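Local coordinates for Lmo0651 protein (Listeria monocytogenes serovar 1/2a, PDB 6EP3) that probably binds specific DNA sites as a GntR-family transcription factor, and controls expression of the Listeria Agr system and mediates virulence, at residues Met105-Leu110 with Cys139-Phe143. Residues are numbered along the deposited sequence; the frame is centred on the assembly and turned at random.
Sequences MDLEKL and CLISF
The ring of Phe-143 lies against Met-105 and the first turn of helix 107-123. Met-105 CB sits over the middle of one face, 3.8 Å from the ring centroid and 2° off its normal, a CH-pi contact. The Met-105 sulfur adds an oblique Met-aromatic contact, with SD 3.9 Å from Phe-143 CD2. The opposite face of the ring carries the carbonyl oxygen of Cys-139, offset toward the rim. At the ring edge comes Leu-110 CD2, 3.9 Å from Phe-143 CE2. Leu-107 CD2 approaches the end of the ring obliquely. The other branch of Leu-110, CD1, reaches Leu-140 CD2 at 3.8 Å and also meets Cys-139 CB. Leu-110, Cys-139, Leu-140 and Phe-143 form the tight, buried side of the contact, within the helical FCD domain. There Ile-95 of helix 77-101 and Leu-190 of helix 173-192 also touch Phe-143. The contact joins the start of helix 107-123 to the C-terminal end of helix 126-142, two consecutive helices of this domain. Asp-106 is the N-cap of the first: its OD2 accepts from Lys-109 N at 3.0 Å, with the donor above the carboxylate plane. The solvent side is looser. With chi1 at -163° the Lys-109 chain leads across toward the other helix, and a bend at chi3 brings CE to 3.5 Å from Cys-139 SG. NZ stays 4.0 Å from Ser-142 OG, and no hydrogen bond crosses between the segments. Ser-142 OG instead turns back on its own helix and donates to Cys-139 O at 2.8 Å. A sulfate ion, probably from the crystallisation liquor, lies close to the Lys-109 side chain.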
loop_
_atom_site.group_PDB
_atom_site.type_symbol
_atom_site.label_atom_id
_atom_site.label_comp_id
_atom_site.label_asym_id
_atom_site.label_seq_id
_atom_site.Cartn_x
_atom_site.Cartn_y
_atom_site.Cartn_z
ATOM N N MET B 105 7.624 -7.703 -21.566
ATOM C CA MET B 105 6.649 -8.325 -20.683
ATOM C C MET B 105 6.845 -9.835 -20.662
ATOM O O MET B 105 6.933 -10.473 -21.716
ATOM C CB MET B 105 5.231 -7.984 -21.136
ATOM C CG MET B 105 4.952 -6.499 -21.253
ATOM S SD MET B 105 3.327 -6.193 -21.970
ATOM C CE MET B 105 3.773 -5.294 -23.450
ATOM N N ASP B 106 6.918 -10.406 -19.459
ATOM C CA ASP B 106 7.002 -11.856 -19.286
ATOM C C ASP B 106 5.639 -12.458 -19.614
ATOM O O ASP B 106 4.863 -12.845 -18.736
ATOM C CB ASP B 106 7.438 -12.212 -17.869
ATOM C CG ASP B 106 8.046 -13.599 -17.774
ATOM O OD1 ASP B 106 9.036 -13.765 -17.031
ATOM O OD2 ASP B 106 7.534 -14.526 -18.435
ATOM N N LEU B 107 5.341 -12.533 -20.914
ATOM C CA LEU B 107 4.048 -13.046 -21.352
ATOM C C LEU B 107 3.933 -14.554 -21.180
ATOM O O LEU B 107 2.811 -15.077 -21.160
ATOM C CB LEU B 107 3.800 -12.673 -22.815
ATOM C CG LEU B 107 3.705 -11.172 -23.089
ATOM C CD1 LEU B 107 3.476 -10.923 -24.563
ATOM C CD2 LEU B 107 2.590 -10.550 -22.260
ATOM N N GLU B 108 5.058 -15.263 -21.049
ATOM C CA GLU B 108 4.990 -16.702 -20.807
ATOM C C GLU B 108 4.530 -16.994 -19.388
ATOM O O GLU B 108 3.716 -17.899 -19.160
ATOM C CB GLU B 108 6.351 -17.339 -21.066
ATOM C CG GLU B 108 6.812 -17.226 -22.501
ATOM C CD GLU B 108 8.304 -17.412 -22.633
ATOM O OE1 GLU B 108 8.996 -17.376 -21.593
ATOM O OE2 GLU B 108 8.784 -17.589 -23.772
ATOM N N LYS B 109 5.022 -16.216 -18.424
ATOM C CA LYS B 109 4.513 -16.322 -17.063
ATOM C C LYS B 109 3.033 -15.976 -17.009
ATOM O O LYS B 109 2.259 -16.634 -16.306
ATOM C CB LYS B 109 5.318 -15.416 -16.132
ATOM C CG LYS B 109 5.151 -15.739 -14.658
ATOM C CD LYS B 109 6.066 -14.885 -13.792
ATOM C CE LYS B 109 5.693 -13.412 -13.877
ATOM N NZ LYS B 109 6.401 -12.573 -12.867
ATOM N N LEU B 110 2.618 -14.953 -17.757
ATOM C CA LEU B 110 1.210 -14.577 -17.778
ATOM C C LEU B 110 0.357 -15.696 -18.361
ATOM O O LEU B 110 -0.731 -15.992 -17.853
ATOM C CB LEU B 110 1.029 -13.289 -18.579
ATOM C CG LEU B 110 -0.329 -12.592 -18.521
ATOM C CD1 LEU B 110 -0.519 -11.910 -17.174
ATOM C CD2 LEU B 110 -0.436 -11.588 -19.649
ATOM N N CYS B 139 0.716 -10.446 -12.118
ATOM C CA CYS B 139 1.653 -10.514 -13.234
ATOM C C CYS B 139 1.471 -9.317 -14.164
ATOM O O CYS B 139 2.448 -8.679 -14.599
ATOM C CB CYS B 139 1.452 -11.838 -13.978
ATOM S SG CYS B 139 2.692 -12.189 -15.196
ATOM N N LEU B 140 0.213 -9.002 -14.480
ATOM C CA LEU B 140 -0.068 -7.787 -15.240
ATOM C C LEU B 140 0.565 -6.565 -14.581
ATOM O O LEU B 140 1.196 -5.738 -15.250
ATOM C CB LEU B 140 -1.577 -7.581 -15.362
ATOM C CG LEU B 140 -2.305 -8.455 -16.375
ATOM C CD1 LEU B 140 -3.772 -8.068 -16.416
ATOM C CD2 LEU B 140 -1.668 -8.306 -17.742
ATOM N N ILE B 141 0.429 -6.457 -13.259
ATOM C CA ILE B 141 0.954 -5.286 -12.556
ATOM C C ILE B 141 2.477 -5.308 -12.525
ATOM O O ILE B 141 3.131 -4.265 -12.652
ATOM C CB ILE B 141 0.358 -5.203 -11.141
ATOM C CG1 ILE B 141 -1.150 -5.006 -11.235
ATOM C CG2 ILE B 141 1.004 -4.069 -10.351
ATOM C CD1 ILE B 141 -1.818 -4.804 -9.917
ATOM N N SER B 142 3.065 -6.492 -12.362
ATOM C CA SER B 142 4.513 -6.626 -12.363
ATOM C C SER B 142 5.104 -6.226 -13.698
ATOM O O SER B 142 6.294 -5.904 -13.769
ATOM C CB SER B 142 4.911 -8.066 -12.046
ATOM O OG SER B 142 4.920 -8.851 -13.229
ATOM N N PHE B 143 4.295 -6.239 -14.758
ATOM C CA PHE B 143 4.791 -5.718 -16.028
ATOM C C PHE B 143 5.304 -4.282 -15.911
ATOM O O PHE B 143 6.080 -3.843 -16.767
ATOM C CB PHE B 143 3.707 -5.805 -17.103
ATOM C CG PHE B 143 3.438 -7.210 -17.580
ATOM C CD1 PHE B 143 4.286 -8.249 -17.230
ATOM C CD2 PHE B 143 2.342 -7.486 -18.381
ATOM C CE1 PHE B 143 4.044 -9.542 -17.670
ATOM C CE2 PHE B 143 2.095 -8.769 -18.822
ATOM C CZ PHE B 143 2.949 -9.801 -18.465
#